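PDB 3T3W: enoyl-CoA hydratase from Mycobacterium thermoresistibile, which probably catalyses the reversible hydration of 2-enoyl-CoA thioesters to 3-hydroxyacyl-CoA in lipid metabolism. Local coordinates for residues A40-N45 with H76-D82; W56-D62 with W113-K118. One frame throughout, in Å; residues are numbered along the deposited sequence.

Contact 1: residues A40-N45 with H76-D82; sequences AANAQN and HFSAGHD
The carboxamide of Gln44 and the imidazole of His81 stand nearly perpendicular, planes 86° apart, with Gln44 OE1 in the ring plane at the CD2 edge (3.4 Å from His81 CD2). Water 1 lies at the same ring's edge and ties Gln44 OE1 to His81 NE2, while Tyr106 stacks on the imidazole. Two loops of the crotonase fold, following strands 30-35 and 67-72, meet here; in this family the second usually supplies an oxyanion-hole N-H. Gln44 and His81 form a single beta bridge: Gln44 N donates to Gly80 O and Asp82 N to Gln44 O. Ser78 OG lies anti to its backbone N (chi1 -178°), where it gives a hydrogen bond to Asn42 O (2.8 Å) and accepts two, from Gln44 NE2 and, in an ST turn, from Gly80 N. Asn42 ND2 spans two successive carbonyls, 3.0 Å from His76 O and 3.3 Å from Phe77 O, and Asn42 OD1 accepts from Arg37 N. Arg37 also forms a salt bridge with Asp82. The bond from Gln44 NE2 to Ser78 OG is almost straight at 176°, and Ser78 OG lies in the Gln44 amide plane.

Contact 2: residues W56-D62 with W113-K118; sequences WTRAAED and WRNVPK
Lys118 NZ, at the end of a chain that is extended beyond CG, donates to the carbonyl oxygen of Ala59 across 2.8 Å. It approaches in the plane of that carbonyl, and a weak bond of 3.2 Å joins the same NZ to Ala60 O. Asp62 O is 2.7 Å from Lys118 NZ, and Val65 O accepts a further hydrogen bond from it, so backbone oxygens of the last turn of helix 46-61 and of the loop after it gather round the ammonium. The partial negative charge of that helix end probably stabilises the cation. The lysine enters from the segment following helix 95-115.

One turn before Ala60, Trp56 stacks face to face on Trp113, near the end of helix 95-115. Their five-membered rings have centroids 3.7 Å apart and planes at 8°, yet the two side chains cross at about a right angle, so their six-membered rings point in different directions within nearly parallel planes. Trp113 CB fills the place over the six-membered ring of Trp56 in a CH-pi contact only 9° off the normal. Trp113 NE1 donates to Asp53 OD1, one turn before Trp56, which fixes how the indole is turned.

Val116 divides its branches: CG1, anti to the backbone N (chi1 164°), meets Ala60 CB at 3.7 Å, while CG2 reaches Trp56 CE3 obliquely. Ile68 of strand 67-72 touches Trp56, Ala59 and Val116, closing this apolar layer against the sheet. The arrangement joins two helices that pack on the beta sheet of the crotonase fold, with an aromatic stack between them and a lysine at a helix C-terminus.

In the fold
Helix 46-61 and strand 67-72 link the two contacts: segment 40-45 leads into the helix and 56-62 ends it, while 76-82 follows the strand on which contact 2 rests. Both are partly buried. Contact 1 lies nearer the middle of the chain, its centre about 11 Å away against about 14 Å, and the side chain of His81 is about 6 Å from the zinc ion bound by Glu102, Glu163, His252 and His256. Contact 1 joins two loops, largely through hydrogen bonds of the backbone, side-chain amides and a serine hydroxyl. Contact 2 joins helix ends, chiefly through aromatic and aliphatic surfaces, and confines its cross-contact hydrogen bonds to one lysine. The centres of contact 1 and contact 2 are about 22 Å apart.

Contact 1: residues A40-N45 with H76-D82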
loop_
_atom_site.group_PDB
_atom_site.type_symbol
_atom_site.label_atom_id
_atom_site.label_comp_id
_atom_site.label_asym_id
_atom_site.label_seq_id
_atom_site.Cartn_x
_atom_site.Cartn_y
_atom_site.Cartn_z
ATOM N N ALA F 40 29.967 18.192 -23.950
ATOM C CA ALA F 40 29.282 16.928 -24.169
ATOM C C ALA F 40 27.782 17.044 -23.851
ATOM O O ALA F 40 27.116 16.042 -23.607
ATOM C CB ALA F 40 29.924 15.824 -23.314
ATOM N N ALA F 41 27.254 18.276 -23.857
ATOM C CA ALA F 41 25.859 18.540 -23.472
ATOM C C ALA F 41 25.526 17.931 -22.115
ATOM O O ALA F 41 24.400 17.479 -21.893
ATOM C CB ALA F 41 24.867 18.064 -24.553
ATOM N N ASN F 42 26.502 17.990 -21.206
ATOM C CA ASN F 42 26.356 17.470 -19.854
ATOM C C ASN F 42 25.956 16.012 -19.800
ATOM O O ASN F 42 25.256 15.572 -18.896
ATOM C CB ASN F 42 25.455 18.391 -19.012
ATOM C CG ASN F 42 26.060 19.769 -18.875
ATOM O OD1 ASN F 42 27.283 19.908 -18.633
ATOM N ND2 ASN F 42 25.244 20.811 -19.092
ATOM N N ALA F 43 26.432 15.249 -20.782
ATOM C CA ALA F 43 26.323 13.804 -20.724
ATOM C C ALA F 43 27.029 13.333 -19.477
ATOM O O ALA F 43 28.092 13.872 -19.103
ATOM C CB ALA F 43 26.938 13.173 -21.981
ATOM N N GLN F 44 26.456 12.317 -18.831
ATOM C CA GLN F 44 26.907 11.891 -17.508
ATOM C C GLN F 44 27.718 10.605 -17.572
ATOM O O GLN F 44 27.161 9.546 -17.836
ATOM C CB GLN F 44 25.694 11.636 -16.629
ATOM C CG GLN F 44 24.708 12.803 -16.566
ATOM C CD GLN F 44 23.356 12.307 -16.084
ATOM O OE1 GLN F 44 23.278 11.400 -15.249
ATOM N NE2 GLN F 44 22.279 12.851 -16.668
ATOM N N ASN F 45 29.020 10.687 -17.323
ATOM C CA ASN F 45 29.836 9.496 -17.153
ATOM C C ASN F 45 29.937 9.169 -15.667
ATOM O O ASN F 45 29.459 9.940 -14.834
ATOM C CB ASN F 45 31.213 9.647 -17.848
ATOM C CG ASN F 45 32.058 10.801 -17.324
ATOM O OD1 ASN F 45 31.790 11.387 -16.253
ATOM N ND2 ASN F 45 33.109 11.125 -18.083
ATOM N N HIS F 76 22.150 23.059 -23.027
ATOM C CA HIS F 76 21.350 21.892 -22.639
ATOM C C HIS F 76 21.637 21.451 -21.232
ATOM O O HIS F 76 22.796 21.267 -20.843
ATOM C CB HIS F 76 21.631 20.725 -23.600
ATOM C CG HIS F 76 21.312 21.044 -25.035
ATOM N ND1 HIS F 76 20.069 21.370 -25.443
ATOM C CD2 HIS F 76 22.137 21.113 -26.173
ATOM C CE1 HIS F 76 20.085 21.640 -26.777
ATOM N NE2 HIS F 76 21.351 21.480 -27.228
ATOM N N PHE F 77 20.571 21.199 -20.474
ATOM C CA PHE F 77 20.686 20.705 -19.130
ATOM C C PHE F 77 21.455 19.364 -19.049
ATOM O O PHE F 77 22.440 19.268 -18.340
ATOM C CB PHE F 77 19.283 20.553 -18.517
ATOM C CG PHE F 77 19.295 20.048 -17.084
ATOM C CD1 PHE F 77 19.613 20.907 -16.029
ATOM C CD2 PHE F 77 18.969 18.739 -16.786
ATOM C CE1 PHE F 77 19.600 20.465 -14.711
ATOM C CE2 PHE F 77 18.914 18.301 -15.461
ATOM C CZ PHE F 77 19.271 19.153 -14.436
ATOM N N SER F 78 20.979 18.347 -19.751
ATOM C CA SER F 78 21.708 17.061 -19.863
ATOM C C SER F 78 21.146 16.163 -20.946
ATOM O O SER F 78 19.946 15.851 -20.972
ATOM C CB SER F 78 21.720 16.296 -18.555
ATOM O OG SER F 78 22.482 15.067 -18.711
ATOM N N ALA F 79 22.042 15.705 -21.807
ATOM C CA ALA F 79 21.730 14.736 -22.857
ATOM C C ALA F 79 21.558 13.320 -22.302
ATOM O O ALA F 79 21.173 12.416 -23.062
ATOM C CB ALA F 79 22.829 14.758 -23.937
ATOM N N GLY F 80 21.820 13.129 -21.007
ATOM C CA GLY F 80 21.648 11.811 -20.345
ATOM C C GLY F 80 22.947 11.083 -20.070
ATOM O O GLY F 80 24.012 11.699 -19.949
ATOM N N HIS F 81 22.865 9.764 -19.990
ATOM C CA HIS F 81 24.021 8.957 -19.623
ATOM C C HIS F 81 24.965 8.813 -20.797
ATOM O O HIS F 81 24.529 8.629 -21.934
ATOM C CB HIS F 81 23.580 7.579 -19.172
ATOM C CG HIS F 81 22.707 7.596 -17.933
ATOM N ND1 HIS F 81 21.708 6.682 -17.712
ATOM C CD2 HIS F 81 22.693 8.476 -16.858
ATOM C CE1 HIS F 81 21.110 6.980 -16.521
ATOM N NE2 HIS F 81 21.695 8.085 -16.010
ATOM N N ASP F 82 26.252 8.889 -20.526
ATOM C CA ASP F 82 27.294 8.901 -21.572
ATOM C C ASP F 82 27.449 7.455 -22.044
ATOM O O ASP F 82 27.700 6.573 -21.242
ATOM C CB ASP F 82 28.580 9.495 -20.948
ATOM C CG ASP F 82 29.721 9.691 -21.920
ATOM O OD1 ASP F 82 29.721 9.130 -23.030
ATOM O OD2 ASP F 82 30.668 10.402 -21.529
HETATM O O HOH W 1 21.830 9.623 -13.671
HETATM O O HOH W 2 33.515 9.499 -20.638
#

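Contact 2: residues W56-D62 with W113-K118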
loop_
_atom_site.group_PDB
_atom_site.type_symbol
_atom_site.label_atom_id
_atom_site.label_comp_id
_atom_site.label_asym_id
_atom_site.label_seq_id
_atom_site.Cartn_x
_atom_site.Cartn_y
_atom_site.Cartn_z
ATOM N N TRP F 56 26.382 17.181 -3.711
ATOM C CA TRP F 56 25.155 17.093 -2.919
ATOM C C TRP F 56 25.461 16.831 -1.459
ATOM O O TRP F 56 24.869 17.440 -0.568
ATOM C CB TRP F 56 24.278 15.973 -3.439
ATOM C CG TRP F 56 23.384 16.350 -4.584
ATOM C CD1 TRP F 56 23.615 16.212 -5.938
ATOM C CD2 TRP F 56 22.003 16.859 -4.470
ATOM N NE1 TRP F 56 22.514 16.620 -6.662
ATOM C CE2 TRP F 56 21.505 17.009 -5.816
ATOM C CE3 TRP F 56 21.185 17.196 -3.404
ATOM C CZ2 TRP F 56 20.222 17.479 -6.077
ATOM C CZ3 TRP F 56 19.892 17.653 -3.661
ATOM C CH2 TRP F 56 19.419 17.805 -4.967
ATOM N N THR F 57 26.397 15.940 -1.206
ATOM C CA THR F 57 26.803 15.630 0.172
ATOM C C THR F 57 27.420 16.843 0.852
ATOM O O THR F 57 27.086 17.178 2.009
ATOM C CB THR F 57 27.750 14.420 0.190
ATOM O OG1 THR F 57 27.013 13.263 -0.190
ATOM C CG2 THR F 57 28.368 14.251 1.612
ATOM N N ARG F 58 28.256 17.562 0.119
ATOM C CA ARG F 58 28.914 18.750 0.671
ATOM C C ARG F 58 27.862 19.779 1.126
ATOM O O ARG F 58 27.907 20.336 2.266
ATOM C CB ARG F 58 29.842 19.353 -0.392
ATOM C CG ARG F 58 30.899 20.323 0.122
ATOM C CD ARG F 58 32.208 20.223 -0.685
ATOM N NE ARG F 58 31.965 20.465 -2.063
ATOM C CZ ARG F 58 32.085 19.613 -3.103
ATOM N NH1 ARG F 58 31.742 20.081 -4.289
ATOM N NH2 ARG F 58 32.577 18.358 -3.036
ATOM N N ALA F 59 26.867 19.988 0.263
ATOM C CA ALA F 59 25.787 20.939 0.549
ATOM C C ALA F 59 24.903 20.483 1.711
ATOM O O ALA F 59 24.478 21.300 2.569
ATOM C CB ALA F 59 24.927 21.086 -0.687
ATOM N N ALA F 60 24.595 19.204 1.701
ATOM C CA ALA F 60 23.796 18.576 2.775
ATOM C C ALA F 60 24.457 18.751 4.137
ATOM O O ALA F 60 23.776 18.997 5.134
ATOM C CB ALA F 60 23.582 17.091 2.457
ATOM N N GLU F 61 25.778 18.617 4.186
ATOM C CA GLU F 61 26.511 18.652 5.454
ATOM C C GLU F 61 26.925 20.042 5.898
ATOM O O GLU F 61 27.421 20.202 7.019
ATOM C CB GLU F 61 27.747 17.742 5.379
ATOM C CG GLU F 61 27.352 16.294 5.201
ATOM C CD GLU F 61 28.509 15.318 5.141
ATOM O OE1 GLU F 61 29.681 15.729 5.001
ATOM O OE2 GLU F 61 28.222 14.108 5.239
ATOM N N ASP F 62 26.764 21.047 5.044
ATOM C CA ASP F 62 27.231 22.398 5.357
ATOM C C ASP F 62 26.125 23.154 6.095
ATOM O O ASP F 62 25.127 23.503 5.495
ATOM C CB ASP F 62 27.636 23.146 4.079
ATOM C CG ASP F 62 28.292 24.534 4.344
ATOM O OD1 ASP F 62 28.235 25.056 5.488
ATOM O OD2 ASP F 62 28.859 25.108 3.377
ATOM N N TRP F 113 19.816 11.900 -3.239
ATOM C CA TRP F 113 19.589 13.347 -3.460
ATOM C C TRP F 113 18.153 13.755 -3.128
ATOM O O TRP F 113 17.910 14.812 -2.504
ATOM C CB TRP F 113 19.906 13.704 -4.891
ATOM C CG TRP F 113 21.286 13.285 -5.302
ATOM C CD1 TRP F 113 22.414 13.088 -4.505
ATOM C CD2 TRP F 113 21.704 12.962 -6.661
ATOM N NE1 TRP F 113 23.493 12.669 -5.284
ATOM C CE2 TRP F 113 23.117 12.598 -6.593
ATOM C CE3 TRP F 113 21.049 12.939 -7.886
ATOM C CZ2 TRP F 113 23.828 12.205 -7.726
ATOM C CZ3 TRP F 113 21.768 12.549 -9.016
ATOM C CH2 TRP F 113 23.136 12.195 -8.932
ATOM N N ARG F 114 17.209 12.919 -3.545
ATOM C CA ARG F 114 15.807 13.099 -3.242
ATOM C C ARG F 114 15.583 13.336 -1.750
ATOM O O ARG F 114 14.724 14.159 -1.375
ATOM C CB ARG F 114 14.995 11.898 -3.758
ATOM C CG ARG F 114 13.483 12.010 -3.616
ATOM C CD ARG F 114 12.972 11.279 -2.384
ATOM N NE ARG F 114 11.506 11.155 -2.429
ATOM C CZ ARG F 114 10.781 10.541 -1.491
ATOM N NH1 ARG F 114 11.379 10.028 -0.406
ATOM N NH2 ARG F 114 9.457 10.459 -1.662
ATOM N N ASN F 115 16.317 12.599 -0.920
ATOM C CA ASN F 115 16.122 12.596 0.528
ATOM C C ASN F 115 16.965 13.596 1.312
ATOM O O ASN F 115 16.841 13.688 2.548
ATOM C CB ASN F 115 16.312 11.171 1.062
ATOM C CG ASN F 115 15.180 10.258 0.634
ATOM O OD1 ASN F 115 14.002 10.636 0.776
ATOM N ND2 ASN F 115 15.514 9.053 0.129
ATOM N N VAL F 116 17.833 14.361 0.635
ATOM C CA VAL F 116 18.613 15.348 1.365
ATOM C C VAL F 116 17.648 16.302 2.087
ATOM O O VAL F 116 16.716 16.795 1.462
ATOM C CB VAL F 116 19.598 16.111 0.430
ATOM C CG1 VAL F 116 20.142 17.394 1.089
ATOM C CG2 VAL F 116 20.716 15.186 -0.027
ATOM N N PRO F 117 17.848 16.555 3.400
ATOM C CA PRO F 117 16.813 17.236 4.190
ATOM C C PRO F 117 16.861 18.757 4.138
ATOM O O PRO F 117 16.715 19.412 5.171
ATOM C CB PRO F 117 17.075 16.702 5.595
ATOM C CG PRO F 117 18.552 16.537 5.621
ATOM C CD PRO F 117 18.876 15.957 4.271
ATOM N N LYS F 118 17.106 19.306 2.949
ATOM C CA LYS F 118 17.093 20.742 2.672
ATOM C C LYS F 118 16.367 20.910 1.336
ATOM O O LYS F 118 16.415 20.013 0.491
ATOM C CB LYS F 118 18.520 21.268 2.503
ATOM C CG LYS F 118 19.398 21.067 3.716
ATOM C CD LYS F 118 20.758 21.706 3.537
ATOM C CE LYS F 118 21.580 21.454 4.788
ATOM N NZ LYS F 118 22.946 22.065 4.737
#